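Long-range contact in phosphoethanolamine N-methyltransferase 1 (Haemonchus contortus, PDB 4KRG), which probably catalyses the S-adenosylmethionine-dependent methylation of phosphoethanolamine, a step on the nematode route to phosphocholine: residues M131-L143 / T184-L196. Numbering follows the deposited sequence.
Sequences MMYLSDREVIEFL and THYRFSSLYIKLL. With OPE (phosphoric acid mono-(2-amino-ethyl) ester), chain C; SAH (S-adenosyl-L-homocysteine), chain D.
M131 O takes R187 NH1 at 2.9 Å from above its carbonyl plane, while L134 N reaches it from the opposite face. R187 NH1 also donates to Y192 OH. M132 O receives H185 N at 2.8 Å, in the carbonyl plane. Selenomethionine M132 lies alongside T184; its CE packs tightly on T184 CG2, 3.5 Å away, and meets the Y186 ring. Y133 OH accepts from the phosphoethanolamine amine N at 3.1 Å, and Y186 OH donates to phosphate O3. One water joins Y133 OH, T184 OG1 and O3; T184 OG1 also hydrogen-bonds N182 OD1. M132 and Y133, in the Rossmann-like methyltransferase domain, line the phosphoethanolamine pocket with Y186. L134 O accepts R187 NH2 at 2.8 Å. S135 and E138 form a capping box at the start of helix 136-149. D136 OD1 alone takes both R187 NE and NH2, a side-on salt bridge with the carboxylate and guanidinium planes 45° apart; D136 OD2 hydrogen-bonds S257 OG. A straight R187 side chain (chi2 -173°, chi3 174°) carries the guanidinium to these acceptors. V139 CG2 lies over one guanidinium face. V139 CG1 and I140 CG1 pack on L195 CD2, and L143 CD1 meets that methyl tip to tip at 3.6 Å.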
HETATM    1  N   MSE A 131     -12.711  -4.903   5.136  1.00 14.56           N
HETATM    2  CA  MSE A 131     -12.075  -5.089   6.445  1.00 15.94           C
HETATM    3  C   MSE A 131     -12.449  -3.983   7.434  1.00 17.82           C
HETATM    4  O   MSE A 131     -12.555  -4.218   8.635  1.00 18.33           O
HETATM    5  CB  MSE A 131     -10.548  -5.160   6.320  1.00 18.11           C
HETATM    6  CG  MSE A 131      -9.996  -6.259   5.423  1.00 19.87           C
HETATM    7 SE   MSE A 131     -10.564  -8.055   5.955  1.00 31.12          SE
HETATM    8  CE  MSE A 131     -12.134  -8.187   4.781  1.00 22.76           C
HETATM    9  N   MSE A 132     -12.643  -2.777   6.914  1.00 17.99           N
HETATM   10  CA  MSE A 132     -13.017  -1.622   7.723  1.00 17.23           C
HETATM   11  C   MSE A 132     -14.398  -1.802   8.359  1.00 19.26           C
HETATM   12  O   MSE A 132     -14.761  -1.061   9.272  1.00 18.84           O
HETATM   13  CB  MSE A 132     -13.014  -0.372   6.849  1.00 17.79           C
HETATM   14  CG  MSE A 132     -13.930  -0.525   5.655  1.00 17.65           C
HETATM   15 SE   MSE A 132     -13.511   0.654   4.152  1.00 29.12          SE
HETATM   16  CE  MSE A 132     -14.340   2.290   4.818  1.00 20.91           C
ATOM     17  N   TYR A 133     -15.166  -2.778   7.870  1.00 22.00           N
ATOM     18  CA  TYR A 133     -16.482  -3.080   8.434  1.00 20.80           C
ATOM     19  C   TYR A 133     -16.464  -4.362   9.274  1.00 19.98           C
ATOM     20  O   TYR A 133     -17.518  -4.913   9.600  1.00 19.76           O
ATOM     21  CB  TYR A 133     -17.548  -3.167   7.332  1.00 21.69           C
ATOM     22  CG  TYR A 133     -17.666  -1.913   6.493  1.00 21.59           C
ATOM     23  CD1 TYR A 133     -18.091  -0.718   7.057  1.00 22.51           C
ATOM     24  CD2 TYR A 133     -17.365  -1.927   5.135  1.00 20.95           C
ATOM     25  CE1 TYR A 133     -18.197   0.434   6.293  1.00 23.20           C
ATOM     26  CE2 TYR A 133     -17.473  -0.778   4.361  1.00 20.53           C
ATOM     27  CZ  TYR A 133     -17.890   0.398   4.950  1.00 21.14           C
ATOM     28  OH  TYR A 133     -17.989   1.545   4.202  1.00 19.60           O
ATOM     29  N   LEU A 134     -15.266  -4.823   9.625  1.00 19.35           N
ATOM     30  CA  LEU A 134     -15.090  -5.980  10.502  1.00 19.85           C
ATOM     31  C   LEU A 134     -14.293  -5.584  11.744  1.00 20.24           C
ATOM     32  O   LEU A 134     -13.527  -4.633  11.702  1.00 20.20           O
ATOM     33  CB  LEU A 134     -14.352  -7.102   9.773  1.00 19.56           C
ATOM     34  CG  LEU A 134     -15.009  -7.680   8.520  1.00 22.43           C
ATOM     35  CD1 LEU A 134     -14.153  -8.780   7.914  1.00 24.59           C
ATOM     36  CD2 LEU A 134     -16.382  -8.209   8.839  1.00 25.01           C
ATOM     37  N   SER A 135     -14.463  -6.310  12.849  1.00 20.70           N
ATOM     38  CA  SER A 135     -13.644  -6.063  14.036  1.00 21.66           C
ATOM     39  C   SER A 135     -12.256  -6.620  13.782  1.00 20.51           C
ATOM     40  O   SER A 135     -12.057  -7.376  12.833  1.00 18.89           O
ATOM     41  CB  SER A 135     -14.243  -6.735  15.265  1.00 23.38           C
ATOM     42  OG  SER A 135     -14.213  -8.142  15.117  1.00 24.40           O
ATOM     43  N   ASP A 136     -11.299  -6.243  14.624  1.00 21.13           N
ATOM     44  CA  ASP A 136      -9.934  -6.741  14.498  1.00 21.81           C
ATOM     45  C   ASP A 136      -9.871  -8.265  14.498  1.00 24.15           C
ATOM     46  O   ASP A 136      -9.132  -8.858  13.713  1.00 25.02           O
ATOM     47  CB  ASP A 136      -9.049  -6.186  15.619  1.00 23.08           C
ATOM     48  CG  ASP A 136      -8.576  -4.776  15.349  1.00 24.85           C
ATOM     49  OD1 ASP A 136      -9.140  -4.109  14.460  1.00 24.20           O
ATOM     50  OD2 ASP A 136      -7.636  -4.333  16.039  1.00 28.20           O
ATOM     51  N   ARG A 137     -10.647  -8.907  15.366  1.00 24.83           N
ATOM     52  CA  ARG A 137     -10.618 -10.363  15.420  1.00 24.59           C
ATOM     53  C   ARG A 137     -11.201 -10.969  14.149  1.00 22.78           C
ATOM     54  O   ARG A 137     -10.677 -11.952  13.626  1.00 22.90           O
ATOM     55  CB  ARG A 137     -11.351 -10.907  16.647  1.00 26.26           C
ATOM     56  CG  ARG A 137     -11.006 -12.364  16.920  1.00 28.24           C
ATOM     57  CD  ARG A 137     -11.663 -12.905  18.184  1.00 32.56           C
ATOM     58  NE  ARG A 137     -11.175 -14.245  18.504  1.00 37.00           N
ATOM     59  CZ  ARG A 137     -10.269 -14.508  19.441  1.00 42.51           C
ATOM     60  NH1 ARG A 137      -9.760 -13.525  20.170  1.00 39.47           N
ATOM     61  NH2 ARG A 137      -9.880 -15.757  19.657  1.00 48.69           N
ATOM     62  N   GLU A 138     -12.276 -10.368  13.647  1.00 24.36           N
ATOM     63  CA  GLU A 138     -12.914 -10.823  12.414  1.00 21.93           C
ATOM     64  C   GLU A 138     -12.024 -10.667  11.178  1.00 20.95           C
ATOM     65  O   GLU A 138     -12.045 -11.519  10.288  1.00 20.86           O
ATOM     66  CB  GLU A 138     -14.244 -10.098  12.206  1.00 23.10           C
ATOM     67  CG  GLU A 138     -15.308 -10.485  13.220  1.00 23.72           C
ATOM     68  CD  GLU A 138     -16.481  -9.519  13.252  1.00 25.35           C
ATOM     69  OE1 GLU A 138     -16.386  -8.426  12.649  1.00 26.03           O
ATOM     70  OE2 GLU A 138     -17.501  -9.855  13.885  1.00 23.82           O
ATOM     71  N   VAL A 139     -11.257  -9.578  11.120  1.00 21.24           N
ATOM     72  CA  VAL A 139     -10.310  -9.365  10.029  1.00 20.09           C
ATOM     73  C   VAL A 139      -9.319 -10.523   9.972  1.00 21.63           C
ATOM     74  O   VAL A 139      -9.070 -11.094   8.907  1.00 21.62           O
ATOM     75  CB  VAL A 139      -9.544  -8.028  10.186  1.00 20.58           C
ATOM     76  CG1 VAL A 139      -8.375  -7.960   9.212  1.00 18.62           C
ATOM     77  CG2 VAL A 139     -10.472  -6.851   9.952  1.00 21.52           C
ATOM     78  N   ILE A 140      -8.773 -10.880  11.127  1.00 20.89           N
ATOM     79  CA  ILE A 140      -7.816 -11.974  11.218  1.00 21.20           C
ATOM     80  C   ILE A 140      -8.487 -13.290  10.823  1.00 21.47           C
ATOM     81  O   ILE A 140      -7.940 -14.070  10.040  1.00 22.80           O
ATOM     82  CB  ILE A 140      -7.216 -12.072  12.632  1.00 25.11           C
ATOM     83  CG1 ILE A 140      -6.434 -10.797  12.952  1.00 25.18           C
ATOM     84  CG2 ILE A 140      -6.311 -13.281  12.740  1.00 25.14           C
ATOM     85  CD1 ILE A 140      -6.217 -10.543  14.431  1.00 27.35           C
ATOM     86  N   GLU A 141      -9.687 -13.513  11.347  1.00 21.68           N
ATOM     87  CA  GLU A 141     -10.444 -14.718  11.038  1.00 21.13           C
ATOM     88  C   GLU A 141     -10.822 -14.769   9.561  1.00 20.81           C
ATOM     89  O   GLU A 141     -10.785 -15.830   8.947  1.00 23.62           O
ATOM     90  CB  GLU A 141     -11.677 -14.822  11.942  1.00 21.43           C
ATOM     91  CG  GLU A 141     -11.316 -15.055  13.407  1.00 24.10           C
ATOM     92  CD  GLU A 141     -12.529 -15.156  14.315  1.00 29.91           C
ATOM     93  OE1 GLU A 141     -12.387 -15.679  15.443  1.00 34.53           O
ATOM     94  OE2 GLU A 141     -13.621 -14.701  13.912  1.00 32.81           O
ATOM     95  N   PHE A 142     -11.167 -13.623   8.988  1.00 20.31           N
ATOM     96  CA  PHE A 142     -11.447 -13.559   7.560  1.00 19.23           C
ATOM     97  C   PHE A 142     -10.225 -13.951   6.745  1.00 20.07           C
ATOM     98  O   PHE A 142     -10.334 -14.686   5.767  1.00 20.34           O
ATOM     99  CB  PHE A 142     -11.920 -12.166   7.134  1.00 19.41           C
ATOM    100  CG  PHE A 142     -12.003 -11.996   5.641  1.00 19.43           C
ATOM    101  CD1 PHE A 142     -13.091 -12.489   4.933  1.00 21.10           C
ATOM    102  CD2 PHE A 142     -10.985 -11.373   4.940  1.00 18.81           C
ATOM    103  CE1 PHE A 142     -13.169 -12.346   3.554  1.00 20.54           C
ATOM    104  CE2 PHE A 142     -11.056 -11.227   3.567  1.00 18.61           C
ATOM    105  CZ  PHE A 142     -12.152 -11.714   2.872  1.00 19.04           C
ATOM    106  N   LEU A 143      -9.057 -13.458   7.149  1.00 20.79           N
ATOM    107  CA  LEU A 143      -7.835 -13.686   6.378  1.00 20.59           C
ATOM    108  C   LEU A 143      -7.325 -15.117   6.478  1.00 21.11           C
ATOM    109  O   LEU A 143      -6.737 -15.636   5.533  1.00 23.00           O
ATOM    110  CB  LEU A 143      -6.743 -12.698   6.782  1.00 18.49           C
ATOM    111  CG  LEU A 143      -7.026 -11.249   6.383  1.00 16.32           C
ATOM    112  CD1 LEU A 143      -6.031 -10.310   7.041  1.00 19.77           C
ATOM    113  CD2 LEU A 143      -7.003 -11.082   4.870  1.00 16.81           C
ATOM    114  N   THR A 184     -17.410   2.682  11.299  1.00 22.72           N
ATOM    115  CA  THR A 184     -16.326   2.193  10.458  1.00 21.29           C
ATOM    116  C   THR A 184     -14.966   2.199  11.169  1.00 21.78           C
ATOM    117  O   THR A 184     -14.659   3.109  11.941  1.00 23.50           O
ATOM    118  CB  THR A 184     -16.246   3.025   9.172  1.00 21.28           C
ATOM    119  OG1 THR A 184     -17.560   3.143   8.610  1.00 23.58           O
ATOM    120  CG2 THR A 184     -15.319   2.379   8.169  1.00 21.26           C
ATOM    121  N   HIS A 185     -14.171   1.162  10.916  1.00 20.01           N
ATOM    122  CA  HIS A 185     -12.811   1.070  11.429  1.00 20.40           C
ATOM    123  C   HIS A 185     -11.836   1.608  10.392  1.00 18.06           C
ATOM    124  O   HIS A 185     -11.540   0.931   9.409  1.00 18.22           O
ATOM    125  CB  HIS A 185     -12.443  -0.386  11.709  1.00 22.32           C
ATOM    126  CG  HIS A 185     -13.204  -1.009  12.843  1.00 26.29           C
ATOM    127  ND1 HIS A 185     -12.813  -0.891  14.154  1.00 27.92           N
ATOM    128  CD2 HIS A 185     -14.319  -1.784  12.845  1.00 28.23           C
ATOM    129  CE1 HIS A 185     -13.656  -1.555  14.927  1.00 29.78           C
ATOM    130  NE2 HIS A 185     -14.579  -2.103  14.159  1.00 30.09           N
ATOM    131  N   TYR A 186     -11.335   2.819  10.606  1.00 20.08           N
ATOM    132  CA  TYR A 186     -10.333   3.393   9.709  1.00 18.65           C
ATOM    133  C   TYR A 186      -8.940   3.133  10.263  1.00 19.97           C
ATOM    134  O   TYR A 186      -8.401   3.933  11.027  1.00 20.93           O
ATOM    135  CB  TYR A 186     -10.582   4.892   9.515  1.00 19.25           C
ATOM    136  CG  TYR A 186     -11.949   5.185   8.955  1.00 20.33           C
ATOM    137  CD1 TYR A 186     -12.242   4.926   7.627  1.00 19.66           C
ATOM    138  CD2 TYR A 186     -12.952   5.705   9.760  1.00 20.26           C
ATOM    139  CE1 TYR A 186     -13.497   5.179   7.111  1.00 21.66           C
ATOM    140  CE2 TYR A 186     -14.208   5.968   9.252  1.00 20.02           C
ATOM    141  CZ  TYR A 186     -14.472   5.704   7.930  1.00 20.00           C
ATOM    142  OH  TYR A 186     -15.717   5.956   7.418  1.00 23.09           O
ATOM    143  N   ARG A 187      -8.365   1.999   9.881  1.00 19.32           N
ATOM    144  CA  ARG A 187      -7.085   1.565  10.431  1.00 18.98           C
ATOM    145  C   ARG A 187      -5.920   2.215   9.696  1.00 19.97           C
ATOM    146  O   ARG A 187      -6.095   2.749   8.607  1.00 22.41           O
ATOM    147  CB  ARG A 187      -6.967   0.042  10.350  1.00 16.62           C
ATOM    148  CG  ARG A 187      -8.094  -0.697  11.065  1.00 19.24           C
ATOM    149  CD  ARG A 187      -7.863  -2.191  11.104  1.00 19.91           C
ATOM    150  NE  ARG A 187      -8.879  -2.864  11.909  1.00 24.20           N
ATOM    151  CZ  ARG A 187     -10.021  -3.342  11.428  1.00 16.94           C
ATOM    152  NH1 ARG A 187     -10.291  -3.231  10.141  1.00 16.18           N
ATOM    153  NH2 ARG A 187     -10.891  -3.929  12.238  1.00 21.26           N
ATOM    154  N   PHE A 188      -4.736   2.170  10.294  1.00 18.65           N
ATOM    155  CA  PHE A 188      -3.531   2.629   9.614  1.00 15.57           C
ATOM    156  C   PHE A 188      -3.140   1.623   8.539  1.00 17.82           C
ATOM    157  O   PHE A 188      -3.226   0.417   8.761  1.00 18.41           O
ATOM    158  CB  PHE A 188      -2.372   2.743  10.599  1.00 16.50           C
ATOM    159  CG  PHE A 188      -2.678   3.563  11.812  1.00 19.61           C
ATOM    160  CD1 PHE A 188      -3.483   4.688  11.728  1.00 21.18           C
ATOM    161  CD2 PHE A 188      -2.147   3.210  13.038  1.00 21.86           C
ATOM    162  CE1 PHE A 188      -3.756   5.446  12.856  1.00 23.97           C
ATOM    163  CE2 PHE A 188      -2.409   3.962  14.168  1.00 23.86           C
ATOM    164  CZ  PHE A 188      -3.216   5.082  14.077  1.00 24.47           C
ATOM    165  N   SER A 189      -2.701   2.125   7.385  1.00 16.47           N
ATOM    166  CA  SER A 189      -2.281   1.281   6.264  1.00 16.01           C
ATOM    167  C   SER A 189      -1.216   0.276   6.668  1.00 15.95           C
ATOM    168  O   SER A 189      -1.199  -0.853   6.184  1.00 17.13           O
ATOM    169  CB  SER A 189      -1.735   2.144   5.132  1.00 14.51           C
ATOM    170  OG  SER A 189      -0.788   3.069   5.630  1.00 17.71           O
ATOM    171  N   SER A 190      -0.323   0.698   7.557  1.00 17.13           N
ATOM    172  CA  SER A 190       0.783  -0.146   8.001  1.00 17.33           C
ATOM    173  C   SER A 190       0.307  -1.418   8.711  1.00 16.51           C
ATOM    174  O   SER A 190       0.969  -2.455   8.654  1.00 20.14           O
ATOM    175  CB  SER A 190       1.715   0.651   8.905  1.00 18.05           C
ATOM    176  OG  SER A 190       0.983   1.274   9.939  1.00 22.33           O
ATOM    177  N   LEU A 191      -0.844  -1.336   9.369  1.00 15.61           N
ATOM    178  CA  LEU A 191      -1.379  -2.465  10.125  1.00 18.69           C
ATOM    179  C   LEU A 191      -1.869  -3.579   9.211  1.00 18.79           C
ATOM    180  O   LEU A 191      -1.747  -4.767   9.523  1.00 18.08           O
ATOM    181  CB  LEU A 191      -2.521  -2.004  11.025  1.00 19.71           C
ATOM    182  CG  LEU A 191      -2.131  -0.919  12.024  1.00 19.62           C
ATOM    183  CD1 LEU A 191      -3.274  -0.626  12.975  1.00 19.85           C
ATOM    184  CD2 LEU A 191      -0.904  -1.345  12.793  1.00 21.95           C
ATOM    185  N   TYR A 192      -2.453  -3.193   8.087  1.00 17.59           N
ATOM    186  CA  TYR A 192      -2.902  -4.179   7.132  1.00 16.01           C
ATOM    187  C   TYR A 192      -1.691  -4.901   6.553  1.00 17.19           C
ATOM    188  O   TYR A 192      -1.649  -6.124   6.541  1.00 20.28           O
ATOM    189  CB  TYR A 192      -3.740  -3.520   6.047  1.00 14.06           C
ATOM    190  CG  TYR A 192      -5.116  -3.088   6.507  1.00 14.82           C
ATOM    191  CD1 TYR A 192      -6.035  -4.022   6.974  1.00 16.30           C
ATOM    192  CD2 TYR A 192      -5.511  -1.757   6.437  1.00 16.88           C
ATOM    193  CE1 TYR A 192      -7.302  -3.638   7.374  1.00 16.36           C
ATOM    194  CE2 TYR A 192      -6.780  -1.368   6.827  1.00 15.61           C
ATOM    195  CZ  TYR A 192      -7.666  -2.315   7.295  1.00 17.94           C
ATOM    196  OH  TYR A 192      -8.920  -1.936   7.697  1.00 21.36           O
ATOM    197  N   ILE A 193      -0.690  -4.145   6.110  1.00 16.53           N
ATOM    198  CA  ILE A 193       0.515  -4.742   5.530  1.00 14.74           C
ATOM    199  C   ILE A 193       1.193  -5.695   6.516  1.00 15.65           C
ATOM    200  O   ILE A 193       1.512  -6.828   6.170  1.00 17.19           O
ATOM    201  CB  ILE A 193       1.536  -3.675   5.078  1.00 14.88           C
ATOM    202  CG1 ILE A 193       0.903  -2.708   4.075  1.00 12.42           C
ATOM    203  CG2 ILE A 193       2.762  -4.338   4.473  1.00 14.80           C
ATOM    204  CD1 ILE A 193       1.689  -1.413   3.906  1.00 12.56           C
ATOM    205  N   LYS A 194       1.392  -5.242   7.749  1.00 15.49           N
ATOM    206  CA  LYS A 194       2.056  -6.064   8.758  1.00 17.50           C
ATOM    207  C   LYS A 194       1.263  -7.320   9.105  1.00 16.95           C
ATOM    208  O   LYS A 194       1.842  -8.390   9.269  1.00 18.90           O
ATOM    209  CB  LYS A 194       2.384  -5.246  10.012  1.00 18.47           C
ATOM    210  CG  LYS A 194       3.452  -4.177   9.777  1.00 16.88           C
ATOM    211  CD  LYS A 194       3.932  -3.527  11.070  1.00 19.39           C
ATOM    212  CE  LYS A 194       4.844  -4.447  11.869  1.00 24.02           C
ATOM    213  NZ  LYS A 194       6.034  -4.864  11.082  1.00 26.50           N
ATOM    214  N   LEU A 195      -0.056  -7.196   9.208  1.00 16.90           N
ATOM    215  CA  LEU A 195      -0.886  -8.365   9.502  1.00 19.03           C
ATOM    216  C   LEU A 195      -0.738  -9.407   8.406  1.00 19.35           C
ATOM    217  O   LEU A 195      -0.545 -10.577   8.682  1.00 21.64           O
ATOM    218  CB  LEU A 195      -2.355  -7.980   9.665  1.00 17.07           C
ATOM    219  CG  LEU A 195      -3.309  -9.169   9.834  1.00 17.33           C
ATOM    220  CD1 LEU A 195      -2.877 -10.045  10.999  1.00 21.76           C
ATOM    221  CD2 LEU A 195      -4.737  -8.704  10.025  1.00 17.47           C
ATOM    222  N   LEU A 196      -0.809  -8.963   7.162  1.00 17.93           N
ATOM    223  CA  LEU A 196      -0.696  -9.862   6.028  1.00 18.44           C
ATOM    224  C   LEU A 196       0.632 -10.616   6.037  1.00 20.29           C
ATOM    225  O   LEU A 196       0.668 -11.832   5.844  1.00 21.96           O
ATOM    226  CB  LEU A 196      -0.889  -9.083   4.724  1.00 15.84           C
ATOM    227  CG  LEU A 196      -2.324  -8.609   4.459  1.00 13.82           C
ATOM    228  CD1 LEU A 196      -2.360  -7.481   3.434  1.00 14.26           C
ATOM    229  CD2 LEU A 196      -3.166  -9.775   3.979  1.00 17.30           C
TER
HETATM  230  CA  OPE C 501     -16.357   4.350   1.414  1.00 18.21           C
HETATM  231  CB  OPE C 501     -17.351   3.441   0.769  1.00 18.50           C
HETATM  232  O1  OPE C 501     -16.069   6.816   2.863  1.00 18.23           O
HETATM  233  O2  OPE C 501     -14.222   5.359   3.551  1.00 15.87           O
HETATM  234  O3  OPE C 501     -16.237   5.529   5.008  1.00 18.83           O
HETATM  235  O4  OPE C 501     -16.369   4.359   2.794  1.00 19.01           O
HETATM  236  N   OPE C 501     -17.384   2.075   1.223  1.00 19.32           N
HETATM  237  P   OPE C 501     -15.718   5.538   3.587  1.00 19.18           P
HETATM  238  N   SAH D 502     -17.244  -3.677  -2.635  1.00 15.80           N
HETATM  239  CA  SAH D 502     -18.305  -2.916  -3.314  1.00 17.99           C
HETATM  240  CB  SAH D 502     -19.213  -2.252  -2.223  1.00 19.70           C
HETATM  241  CG  SAH D 502     -18.449  -1.384  -1.226  1.00 16.76           C
HETATM  242  SD  SAH D 502     -19.422  -0.785   0.187  1.00 21.78           S
HETATM  243  C   SAH D 502     -17.735  -1.909  -4.230  1.00 21.17           C
HETATM  244  O   SAH D 502     -16.683  -1.356  -3.948  1.00 18.76           O
HETATM  245  OXT SAH D 502     -18.454  -1.424  -5.076  1.00 23.31           O
HETATM  246  C5' SAH D 502     -19.525  -2.190   1.326  1.00 20.42           C
HETATM  247  C4' SAH D 502     -20.216  -3.373   0.917  1.00 20.70           C
HETATM  248  O4' SAH D 502     -19.795  -4.489   1.746  1.00 19.38           O
HETATM  249  C3' SAH D 502     -21.674  -3.241   1.104  1.00 22.02           C
HETATM  250  O3' SAH D 502     -22.340  -3.884   0.041  1.00 20.99           O
HETATM  251  C2' SAH D 502     -21.943  -3.949   2.347  1.00 22.73           C
HETATM  252  O2' SAH D 502     -23.254  -4.442   2.372  1.00 21.89           O
HETATM  253  C1' SAH D 502     -20.941  -5.042   2.317  1.00 20.21           C
HETATM  254  N9  SAH D 502     -20.629  -5.617   3.672  1.00 19.49           N
HETATM  255  C8  SAH D 502     -20.124  -4.977   4.735  1.00 18.29           C
HETATM  256  N7  SAH D 502     -19.870  -5.896   5.668  1.00 16.46           N
HETATM  257  C5  SAH D 502     -20.201  -7.106   5.211  1.00 18.92           C
HETATM  258  C6  SAH D 502     -20.152  -8.400   5.754  1.00 20.31           C
HETATM  259  N6  SAH D 502     -19.687  -8.627   7.028  1.00 17.29           N
HETATM  260  N1  SAH D 502     -20.573  -9.423   4.989  1.00 20.67           N
HETATM  261  C2  SAH D 502     -21.026  -9.238   3.754  1.00 18.03           C
HETATM  262  N3  SAH D 502     -21.086  -8.010   3.210  1.00 19.97           N
HETATM  263  C4  SAH D 502     -20.681  -6.935   3.910  1.00 20.79           C
HETATM  264  O   HOH W   1     -18.013   3.729   5.712  1.00 18.98           O